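PDB 5YWN: protein induced by osmotic stress from Scheffersomyces stipitis, which probably catalyses the NADPH-dependent asymmetric reduction of ketones, haloketones among them, as a member of the dihydroflavonol-4-reductase subfamily. Local coordinates for residues Y122-V127 and T189-Y194; V126-V131 and G256-L261; A145-L150 and A170-W175. The protein carries 1 engineered substitution. All blocks are in the same frame, centred on the assembly; numbering follows the deposited sequence.

In the fold
Following the chain from the N terminus, contacts 1 and 2 open almost together, from the end of strand 119-123 and the turn behind it, sharing Val126 and Val127. The chain then passes helix 132-135 and the loop 145-150, which meets helix 159-181 at residues 170-175 and closes contact 3, the shortest loop of the three. Strand 186-192 follows and closes contact 1 against strand 119-123; much later, strand 258-261 at the sheet edge closes contact 2. Contact 3 therefore lies within both longer loops. Glu171 links all three, reaching Ser124 and Asn191 of contact 1 and Arg258 of contact 2, so that helix, sheet and loop meet around one carboxylate.

Contact 1 (Y122-V127 and T189-Y194); sequences YTSSVV and TVNPVY. With NAP (NADP nicotinamide-adenine-dinucleotide phosphate), chain B.
Tyr122 and Thr123 pair in parallel with Thr189 and Val190, and backbone bonds carry the join. Val190 N donates to Tyr122 O at 3.1 Å, and Ser124 N returns a bond to Val190 O at 2.8 Å. Beyond the strand end Val126 N reaches Pro192 O at 3.0 Å, approaching from above the carbonyl plane, 46° out of it.

Among the polar side chains, Ser125 OG accepts from Val127 N and forms an ST turn, while its bond to Pro192 O is weak. Thr189 OG1 donates to Asn191 OD1 at 2.8 Å within the carbonyl plane, which helps fix the rotation of the amide. The other end of that amide, ND2, makes a weak bond to Ser125 O and a stronger one to Glu171, which also takes up Ser124 OG.

Apolar contact is limited: Val126 CB meets Val193 CG1 at 4.0 Å, the two side chains crossing at a slant.

The strand ends also line the nicotinamide end of the NADP+ site. With CG2 anti to its backbone N, Thr123 presents that methyl to O4D of the nicotinamide ribose at 3.3 Å, while its OG1 bonds to His245. Ser125 OG lies 3.3 Å from C5N of the nicotinamide, and Val193 O lies 3.4 Å from C4N. Such a cofactor site at the C-terminal ends of neighbouring parallel strands is the hallmark of the Rossmann fold in extended short-chain dehydrogenases; Tyr163 and Lys167 are further residues of the NADP+ site.

Contact 2 (V126-V131 and G256-L261); sequences VVAMSV and GERLLL
Arg258, first in strand 258-261 to meet the loop, points its guanidinium at Met129, and the two side chains approach from opposite directions. Met129 CE sits over the centre of one guanidinium face, 3.7 Å above its plane, and Met129 CG is 3.6 Å from Arg258 NH2. A bend at chi3 of Arg258 (89°) turns the planar group so that this face receives the methyl. Ala128 contributes less: its carbonyl O lies near the plane at the guanidinium edge, 4.3 Å from Arg258 NH2, too far for a bond.

The polar bonds of Arg258 go to other parts of the chain. NE forms a salt bridge with Glu171, NH1 is bonded to the carbonyl oxygens of Glu144 and Ser146, and the indole of Trp147 makes a cation-pi contact on the face opposite Met129. The buried charge is probably balanced by the Glu171 carboxylate, and the group is clamped between a methyl and an aromatic ring.

Leu259 turns its side chain away, but its backbone bonds with Thr189 and Asn191 keep the strand attached to 186-192. Leu260 comes next, with CG anti to the backbone N (chi1 172°), a torsion that carries CD1 to the loop: it touches Met129 SD at 3.8 Å and, more loosely, Val126 CG2 at 4.3 Å. Both loop residues are gathered by a tight turn in which Met129 N bonds to Val126 O at 2.9 Å.

No hydrogen bond crosses between the two segments. The contact places the turn leaving strand 119-123 over the outermost strand of the parallel Rossmann sheet, with the side chain of Val126 about 6 Å, at nearest atoms, from the bound NADP+.

Contact 3 (A145-L150 and A170-W175); sequences ASWSSL and AERAAW
A cation-pi stack between Trp147 and Arg172 fastens a loop to helix 159-181, one of the helices packed on the Rossmann sheet and the one that carries the NADP+-binding Tyr163 and Lys167. The Arg172 guanidinium lies flat on the indole, their centres 4.6 Å apart and their planes only 26° from parallel. Its chain runs straight from CG to NE (chi2 -178°), sliding past the ring in the opposite sense, and on the way Arg172 CG comes within 3.5 Å of Trp147 CZ3.

Arg172 has polar partners at both ends of its guanidinium. NE is bonded to Gln168 one turn back along the helix, which helps set the tilt of the group, and NH1 makes a weak 3.5 Å bond to Ser148 O, which lies at the guanidinium edge, in its plane. Ser148 itself is well braced: its OG accepts from Leu150 N at 3.1 Å, an ST turn, and also bonds to Ser130 O, tying the loop to the turn after strand 119-123.

The far end of the indole reaches the helix surface. Trp147 CH2 lies 3.5 Å from Glu171 CD, with ring and carboxylate planes well inclined to each other, and Trp175 CD1 touches Trp147 CZ2 in the plane of the Trp147 ring at 4.0 Å. The Glu171 carboxylate is buried and is shared by Arg258, Ser124 and Asn191 besides Trp175, which would probably stabilise its charge. From the next helical turn comes the indole N-H of Trp175: Glu171 OE2 accepts from Trp175 NE1 at 3.0 Å, nearly straight at 164°, through its lone pair anti to OE1.

Contact 1 (Y122-V127 and T189-Y194)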
loop_
_atom_site.group_PDB
_atom_site.type_symbol
_atom_site.label_atom_id
_atom_site.label_comp_id
_atom_site.label_asym_id
_atom_site.label_seq_id
_atom_site.Cartn_x
_atom_site.Cartn_y
_atom_site.Cartn_z
ATOM N N TYR A 122 -6.334 -7.681 -3.827
ATOM C CA TYR A 122 -4.975 -7.857 -3.455
ATOM C C TYR A 122 -4.202 -6.547 -3.601
ATOM O O TYR A 122 -4.246 -5.938 -4.606
ATOM C CB TYR A 122 -4.327 -8.940 -4.281
ATOM C CG TYR A 122 -2.878 -9.079 -4.015
ATOM C CD1 TYR A 122 -2.438 -9.518 -2.800
ATOM C CD2 TYR A 122 -1.952 -8.703 -4.936
ATOM C CE1 TYR A 122 -1.128 -9.636 -2.521
ATOM C CE2 TYR A 122 -0.634 -8.809 -4.674
ATOM C CZ TYR A 122 -0.236 -9.263 -3.446
ATOM O OH TYR A 122 1.031 -9.350 -3.144
ATOM N N THR A 123 -3.493 -6.163 -2.568
ATOM C CA THR A 123 -2.684 -4.974 -2.606
ATOM C C THR A 123 -1.310 -5.326 -3.250
ATOM O O THR A 123 -0.480 -5.875 -2.657
ATOM C CB THR A 123 -2.450 -4.312 -1.226
ATOM O OG1 THR A 123 -3.642 -4.137 -0.513
ATOM C CG2 THR A 123 -1.715 -2.984 -1.369
ATOM N N SER A 124 -1.163 -4.962 -4.493
ATOM C CA SER A 124 0.058 -5.185 -5.211
ATOM C C SER A 124 0.909 -3.921 -5.139
ATOM O O SER A 124 0.924 -3.283 -4.146
ATOM C CB SER A 124 -0.198 -5.613 -6.644
ATOM O OG SER A 124 0.886 -6.204 -7.245
ATOM N N SER A 125 1.653 -3.655 -6.195
ATOM C CA SER A 125 2.506 -2.513 -6.315
ATOM C C SER A 125 2.956 -2.247 -7.745
ATOM O O SER A 125 2.998 -3.119 -8.537
ATOM C CB SER A 125 3.725 -2.669 -5.422
ATOM O OG SER A 125 4.647 -1.684 -5.630
ATOM N N VAL A 126 3.431 -1.050 -7.988
ATOM C CA VAL A 126 4.027 -0.723 -9.254
ATOM C C VAL A 126 5.235 -1.615 -9.542
ATOM O O VAL A 126 5.507 -1.847 -10.628
ATOM C CB VAL A 126 4.421 0.759 -9.384
ATOM C CG1 VAL A 126 5.601 1.103 -8.525
ATOM C CG2 VAL A 126 4.593 1.140 -10.832
ATOM N N VAL A 127 5.886 -2.108 -8.511
ATOM C CA VAL A 127 7.031 -2.972 -8.621
ATOM C C VAL A 127 6.715 -4.303 -9.282
ATOM O O VAL A 127 7.586 -4.924 -9.786
ATOM C CB VAL A 127 7.830 -3.141 -7.329
ATOM C CG1 VAL A 127 8.137 -1.792 -6.723
ATOM C CG2 VAL A 127 7.132 -4.051 -6.354
ATOM N N THR A 189 -6.937 -5.987 -8.195
ATOM C CA THR A 189 -5.704 -5.569 -7.562
ATOM C C THR A 189 -5.574 -4.079 -7.559
ATOM O O THR A 189 -6.090 -3.425 -8.392
ATOM C CB THR A 189 -4.403 -6.188 -8.174
ATOM O OG1 THR A 189 -4.079 -5.578 -9.413
ATOM C CG2 THR A 189 -4.499 -7.675 -8.333
ATOM N N VAL A 190 -4.840 -3.585 -6.591
ATOM C CA VAL A 190 -4.432 -2.207 -6.532
ATOM C C VAL A 190 -2.899 -2.109 -6.565
ATOM O O VAL A 190 -2.236 -2.711 -5.793
ATOM C CB VAL A 190 -5.063 -1.497 -5.346
ATOM C CG1 VAL A 190 -4.587 -0.081 -5.243
ATOM C CG2 VAL A 190 -6.558 -1.570 -5.419
ATOM N N ASN A 191 -2.381 -1.338 -7.485
ATOM C CA ASN A 191 -0.963 -1.275 -7.779
ATOM C C ASN A 191 -0.402 0.155 -7.572
ATOM O O ASN A 191 -0.331 0.956 -8.451
ATOM C CB ASN A 191 -0.658 -1.799 -9.189
ATOM C CG ASN A 191 -1.097 -3.217 -9.402
ATOM O OD1 ASN A 191 -2.217 -3.524 -9.306
ATOM N ND2 ASN A 191 -0.171 -4.060 -9.678
ATOM N N PRO A 192 -0.084 0.472 -6.339
ATOM C CA PRO A 192 0.425 1.798 -6.009
ATOM C C PRO A 192 1.914 2.021 -6.226
ATOM O O PRO A 192 2.691 1.143 -6.153
ATOM C CB PRO A 192 0.096 1.956 -4.534
ATOM C CG PRO A 192 -0.493 0.725 -4.129
ATOM C CD PRO A 192 -0.273 -0.308 -5.140
ATOM N N VAL A 193 2.237 3.285 -6.414
ATOM C CA VAL A 193 3.569 3.836 -6.327
ATOM C C VAL A 193 3.905 4.213 -4.872
ATOM O O VAL A 193 3.265 3.752 -3.985
ATOM C CB VAL A 193 3.769 5.020 -7.297
ATOM C CG1 VAL A 193 3.494 4.583 -8.702
ATOM C CG2 VAL A 193 2.906 6.188 -6.902
ATOM N N TYR A 194 4.901 5.047 -4.655
ATOM C CA TYR A 194 5.225 5.463 -3.303
ATOM C C TYR A 194 4.013 6.133 -2.633
ATOM O O TYR A 194 3.400 6.993 -3.177
ATOM C CB TYR A 194 6.385 6.442 -3.264
ATOM C CG TYR A 194 7.731 5.902 -3.525
ATOM C CD1 TYR A 194 8.340 5.097 -2.631
ATOM C CD2 TYR A 194 8.395 6.209 -4.657
ATOM C CE1 TYR A 194 9.569 4.599 -2.838
ATOM C CE2 TYR A 194 9.649 5.707 -4.904
ATOM C CZ TYR A 194 10.226 4.889 -3.976
ATOM O OH TYR A 194 11.462 4.407 -4.168
HETATM P PA NAP B . 3.876 -1.454 6.294
HETATM O O1A NAP B . 3.372 -0.144 6.850
HETATM O O2A NAP B . 5.133 -2.077 6.854
HETATM O O5B NAP B . 2.688 -2.536 6.399
HETATM C C5B NAP B . 2.978 -3.932 6.378
HETATM C C4B NAP B . 2.062 -4.663 7.353
HETATM O O4B NAP B . 1.951 -6.041 6.982
HETATM C C3B NAP B . 2.599 -4.604 8.774
HETATM O O3B NAP B . 1.676 -3.933 9.638
HETATM C C2B NAP B . 2.798 -6.041 9.214
HETATM O O2B NAP B . 2.011 -6.331 10.366
HETATM C C1B NAP B . 2.372 -6.909 8.039
HETATM N N9A NAP B . 3.511 -7.748 7.586
HETATM C C8A NAP B . 4.656 -7.290 7.046
HETATM N N7A NAP B . 5.488 -8.320 6.742
HETATM C C5A NAP B . 4.871 -9.464 7.092
HETATM C C6A NAP B . 5.188 -10.910 7.045
HETATM N N6A NAP B . 6.368 -11.352 6.548
HETATM N N1A NAP B . 4.260 -11.772 7.515
HETATM C C2A NAP B . 3.080 -11.354 8.013
HETATM N N3A NAP B . 2.734 -10.056 8.084
HETATM C C4A NAP B . 3.567 -9.081 7.648
HETATM O O3 NAP B . 4.061 -1.288 4.703
HETATM P PN NAP B . 3.095 -0.310 3.866
HETATM O O1N NAP B . 3.942 0.779 3.252
HETATM O O2N NAP B . 1.918 0.055 4.740
HETATM O O5D NAP B . 2.566 -1.264 2.682
HETATM C C5D NAP B . 1.248 -1.808 2.725
HETATM C C4D NAP B . 1.021 -2.712 1.520
HETATM O O4D NAP B . 0.844 -1.925 0.338
HETATM C C3D NAP B . 2.200 -3.645 1.285
HETATM O O3D NAP B . 1.804 -5.011 1.442
HETATM C C2D NAP B . 2.673 -3.383 -0.130
HETATM O O2D NAP B . 2.615 -4.579 -0.915
HETATM C C1D NAP B . 1.747 -2.320 -0.700
HETATM N N1N NAP B . 2.526 -1.169 -1.168
HETATM C C2N NAP B . 2.770 -0.150 -0.334
HETATM C C3N NAP B . 3.508 0.950 -0.758
HETATM C C7N NAP B . 3.776 2.088 0.182
HETATM O O7N NAP B . 4.620 2.919 -0.111
HETATM N N7N NAP B . 3.081 2.162 1.317
HETATM C C4N NAP B . 3.993 0.986 -2.056
HETATM C C5N NAP B . 3.728 -0.083 -2.900
HETATM C C6N NAP B . 2.985 -1.158 -2.427
HETATM P P2B NAP B . 2.614 -6.114 11.843
HETATM O O1X NAP B . 1.849 -7.097 12.696
HETATM O O2X NAP B . 4.081 -6.432 11.688
HETATM O O3X NAP B . 2.320 -4.664 12.146
#

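Contact 2 (V126-V131 and G256-L261)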
loop_
_atom_site.group_PDB
_atom_site.type_symbol
_atom_site.label_atom_id
_atom_site.label_comp_id
_atom_site.label_asym_id
_atom_site.label_seq_id
_atom_site.Cartn_x
_atom_site.Cartn_y
_atom_site.Cartn_z
ATOM N N VAL A 126 3.431 -1.050 -7.988
ATOM C CA VAL A 126 4.027 -0.723 -9.254
ATOM C C VAL A 126 5.235 -1.615 -9.542
ATOM O O VAL A 126 5.507 -1.847 -10.628
ATOM C CB VAL A 126 4.421 0.759 -9.384
ATOM C CG1 VAL A 126 5.601 1.103 -8.525
ATOM C CG2 VAL A 126 4.593 1.140 -10.832
ATOM N N VAL A 127 5.886 -2.108 -8.511
ATOM C CA VAL A 127 7.031 -2.972 -8.621
ATOM C C VAL A 127 6.715 -4.303 -9.282
ATOM O O VAL A 127 7.586 -4.924 -9.786
ATOM C CB VAL A 127 7.830 -3.141 -7.329
ATOM C CG1 VAL A 127 8.137 -1.792 -6.723
ATOM C CG2 VAL A 127 7.132 -4.051 -6.354
ATOM N N ALA A 128 5.460 -4.692 -9.248
ATOM C CA ALA A 128 4.954 -5.821 -9.996
ATOM C C ALA A 128 4.975 -5.613 -11.513
ATOM O O ALA A 128 4.973 -6.521 -12.225
ATOM C CB ALA A 128 3.592 -6.275 -9.511
ATOM N N MET A 129 4.958 -4.375 -11.927
ATOM C CA MET A 129 4.805 -3.981 -13.281
ATOM C C MET A 129 6.077 -3.591 -14.004
ATOM O O MET A 129 6.072 -3.330 -15.150
ATOM C CB MET A 129 3.854 -2.816 -13.328
ATOM C CG MET A 129 2.580 -2.989 -12.555
ATOM S SD MET A 129 1.554 -1.542 -12.553
ATOM C CE MET A 129 -0.033 -2.266 -12.612
ATOM N N SER A 130 7.151 -3.557 -13.263
ATOM C CA SER A 130 8.362 -2.937 -13.665
ATOM C C SER A 130 9.609 -3.461 -12.997
ATOM O O SER A 130 9.547 -4.255 -12.141
ATOM C CB SER A 130 8.270 -1.467 -13.376
ATOM O OG SER A 130 9.023 -0.762 -14.301
ATOM N N VAL A 131 10.730 -2.893 -13.406
ATOM C CA VAL A 131 12.022 -3.107 -12.814
ATOM C C VAL A 131 12.624 -1.780 -12.444
ATOM O O VAL A 131 12.251 -0.778 -12.965
ATOM C CB VAL A 131 12.980 -3.840 -13.756
ATOM C CG1 VAL A 131 12.521 -5.216 -13.991
ATOM C CG2 VAL A 131 13.098 -3.113 -15.064
ATOM N N GLY A 256 -11.876 -8.109 -11.941
ATOM C CA GLY A 256 -10.855 -8.607 -12.824
ATOM C C GLY A 256 -9.882 -7.574 -13.345
ATOM O O GLY A 256 -9.219 -7.819 -14.273
ATOM N N GLU A 257 -9.829 -6.434 -12.695
ATOM C CA GLU A 257 -8.937 -5.357 -13.045
ATOM C C GLU A 257 -7.727 -5.189 -12.131
ATOM O O GLU A 257 -7.786 -5.458 -10.988
ATOM C CB GLU A 257 -9.684 -4.014 -13.152
ATOM C CG GLU A 257 -11.007 -4.016 -13.861
ATOM C CD GLU A 257 -10.909 -3.743 -15.331
ATOM O OE1 GLU A 257 -9.822 -3.664 -15.829
ATOM O OE2 GLU A 257 -11.929 -3.630 -15.993
ATOM N N ARG A 258 -6.648 -4.692 -12.721
ATOM C CA ARG A 258 -5.532 -4.119 -12.048
ATOM C C ARG A 258 -5.620 -2.601 -12.107
ATOM O O ARG A 258 -5.869 -2.015 -13.130
ATOM C CB ARG A 258 -4.215 -4.541 -12.625
ATOM C CG ARG A 258 -3.944 -5.996 -12.801
ATOM C CD ARG A 258 -2.718 -6.170 -13.631
ATOM N NE ARG A 258 -1.496 -6.205 -12.906
ATOM C CZ ARG A 258 -0.321 -5.921 -13.436
ATOM N NH1 ARG A 258 -0.237 -5.529 -14.664
ATOM N NH2 ARG A 258 0.748 -6.029 -12.733
ATOM N N LEU A 259 -5.425 -1.991 -10.962
ATOM C CA LEU A 259 -5.505 -0.572 -10.854
ATOM C C LEU A 259 -4.173 0.072 -10.531
ATOM O O LEU A 259 -3.620 -0.163 -9.523
ATOM C CB LEU A 259 -6.511 -0.222 -9.800
ATOM C CG LEU A 259 -7.881 -0.763 -9.998
ATOM C CD1 LEU A 259 -8.760 -0.432 -8.826
ATOM C CD2 LEU A 259 -8.394 -0.257 -11.295
ATOM N N LEU A 260 -3.688 0.869 -11.446
ATOM C CA LEU A 260 -2.429 1.549 -11.284
ATOM C C LEU A 260 -2.682 2.868 -10.576
ATOM O O LEU A 260 -3.318 3.704 -11.101
ATOM C CB LEU A 260 -1.811 1.811 -12.641
ATOM C CG LEU A 260 -0.560 2.657 -12.870
ATOM C CD1 LEU A 260 0.636 2.152 -12.103
ATOM C CD2 LEU A 260 -0.216 2.818 -14.332
ATOM N N LEU A 261 -2.176 2.993 -9.374
ATOM C CA LEU A 261 -2.410 4.156 -8.545
ATOM C C LEU A 261 -1.175 5.020 -8.460
ATOM O O LEU A 261 -0.326 4.810 -7.660
ATOM C CB LEU A 261 -2.896 3.738 -7.165
ATOM C CG LEU A 261 -4.376 3.550 -6.868
ATOM C CD1 LEU A 261 -5.052 4.878 -6.591
ATOM C CD2 LEU A 261 -5.057 2.867 -8.026
#

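Contact 3 (A145-L150 and A170-W175)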
loop_
_atom_site.group_PDB
_atom_site.type_symbol
_atom_site.label_atom_id
_atom_site.label_comp_id
_atom_site.label_asym_id
_atom_site.label_seq_id
_atom_site.Cartn_x
_atom_site.Cartn_y
_atom_site.Cartn_z
ATOM N N ALA A 145 -1.596 -2.973 -18.051
ATOM C CA ALA A 145 -1.067 -4.135 -18.725
ATOM C C ALA A 145 0.392 -4.551 -18.415
ATOM O O ALA A 145 0.812 -5.578 -18.815
ATOM C CB ALA A 145 -1.232 -3.980 -20.206
ATOM N N SER A 146 1.141 -3.691 -17.773
ATOM C CA SER A 146 2.549 -3.854 -17.570
ATOM C C SER A 146 2.884 -4.913 -16.531
ATOM O O SER A 146 2.319 -4.942 -15.507
ATOM C CB SER A 146 3.212 -2.533 -17.164
ATOM O OG SER A 146 2.932 -1.485 -17.994
ATOM N N TRP A 147 3.828 -5.760 -16.862
ATOM C CA TRP A 147 4.355 -6.768 -15.974
ATOM C C TRP A 147 5.885 -6.716 -15.897
ATOM O O TRP A 147 6.531 -6.542 -16.869
ATOM C CB TRP A 147 3.863 -8.150 -16.364
ATOM C CG TRP A 147 2.473 -8.445 -15.965
ATOM C CD1 TRP A 147 1.400 -8.375 -16.738
ATOM C CD2 TRP A 147 2.006 -8.852 -14.680
ATOM N NE1 TRP A 147 0.297 -8.728 -16.056
ATOM C CE2 TRP A 147 0.640 -9.017 -14.777
ATOM C CE3 TRP A 147 2.613 -9.095 -13.469
ATOM C CZ2 TRP A 147 -0.121 -9.391 -13.710
ATOM C CZ3 TRP A 147 1.875 -9.453 -12.441
ATOM C CH2 TRP A 147 0.516 -9.602 -12.547
ATOM N N SER A 148 6.410 -6.847 -14.709
ATOM C CA SER A 148 7.819 -6.876 -14.522
ATOM C C SER A 148 8.491 -8.069 -15.183
ATOM O O SER A 148 8.018 -9.136 -15.139
ATOM C CB SER A 148 8.181 -6.837 -13.060
ATOM O OG SER A 148 9.523 -7.056 -12.878
ATOM N N SER A 149 9.633 -7.818 -15.757
ATOM C CA SER A 149 10.455 -8.835 -16.322
ATOM C C SER A 149 11.428 -9.520 -15.379
ATOM O O SER A 149 12.102 -10.406 -15.784
ATOM C CB SER A 149 11.192 -8.301 -17.541
ATOM O OG SER A 149 12.010 -7.240 -17.252
ATOM N N LEU A 150 11.511 -9.082 -14.142
ATOM C CA LEU A 150 12.429 -9.681 -13.214
ATOM C C LEU A 150 12.122 -11.128 -12.947
ATOM O O LEU A 150 11.023 -11.478 -12.712
ATOM C CB LEU A 150 12.396 -8.963 -11.907
ATOM C CG LEU A 150 13.470 -9.221 -10.873
ATOM C CD1 LEU A 150 14.789 -8.656 -11.342
ATOM C CD2 LEU A 150 13.040 -8.504 -9.633
ATOM N N ALA A 170 3.526 -12.881 -6.223
ATOM C CA ALA A 170 2.299 -12.977 -5.505
ATOM C C ALA A 170 1.116 -12.559 -6.350
ATOM O O ALA A 170 0.215 -13.274 -6.410
ATOM C CB ALA A 170 2.359 -12.190 -4.249
ATOM N N GLU A 171 1.195 -11.443 -7.051
ATOM C CA GLU A 171 0.126 -11.001 -7.920
ATOM C C GLU A 171 -0.186 -11.962 -9.073
ATOM O O GLU A 171 -1.301 -12.256 -9.306
ATOM C CB GLU A 171 0.306 -9.572 -8.434
ATOM C CG GLU A 171 -0.975 -8.965 -9.009
ATOM C CD GLU A 171 -0.851 -7.728 -9.883
ATOM O OE1 GLU A 171 0.062 -6.964 -9.763
ATOM O OE2 GLU A 171 -1.724 -7.561 -10.698
ATOM N N ARG A 172 0.844 -12.477 -9.712
ATOM C CA ARG A 172 0.700 -13.485 -10.726
ATOM C C ARG A 172 0.015 -14.738 -10.136
ATOM O O ARG A 172 -0.834 -15.269 -10.712
ATOM C CB ARG A 172 2.039 -13.847 -11.319
ATOM C CG ARG A 172 2.638 -12.883 -12.322
ATOM C CD ARG A 172 3.948 -13.435 -12.826
ATOM N NE ARG A 172 4.781 -12.544 -13.586
ATOM C CZ ARG A 172 4.571 -12.191 -14.832
ATOM N NH1 ARG A 172 5.403 -11.397 -15.428
ATOM N NH2 ARG A 172 3.556 -12.633 -15.484
ATOM N N ALA A 173 0.400 -15.122 -8.954
ATOM C CA ALA A 173 -0.180 -16.234 -8.285
ATOM C C ALA A 173 -1.667 -16.019 -8.001
ATOM O O ALA A 173 -2.427 -16.876 -8.190
ATOM C CB ALA A 173 0.568 -16.550 -7.023
ATOM N N ALA A 174 -2.029 -14.822 -7.605
ATOM C CA ALA A 174 -3.413 -14.482 -7.363
ATOM C C ALA A 174 -4.258 -14.608 -8.649
ATOM O O ALA A 174 -5.232 -15.265 -8.650
ATOM C CB ALA A 174 -3.518 -13.102 -6.785
ATOM N N TRP A 175 -3.782 -14.047 -9.742
ATOM C CA TRP A 175 -4.438 -14.184 -11.018
ATOM C C TRP A 175 -4.495 -15.646 -11.474
ATOM O O TRP A 175 -5.493 -16.089 -11.963
ATOM C CB TRP A 175 -3.845 -13.274 -12.074
ATOM C CG TRP A 175 -4.063 -11.804 -11.790
ATOM C CD1 TRP A 175 -3.125 -10.898 -11.566
ATOM C CD2 TRP A 175 -5.297 -11.129 -11.675
ATOM N NE1 TRP A 175 -3.657 -9.700 -11.334
ATOM C CE2 TRP A 175 -5.002 -9.793 -11.380
ATOM C CE3 TRP A 175 -6.622 -11.512 -11.778
ATOM C CZ2 TRP A 175 -5.966 -8.845 -11.211
ATOM C CZ3 TRP A 175 -7.584 -10.576 -11.600
ATOM C CH2 TRP A 175 -7.252 -9.246 -11.326
#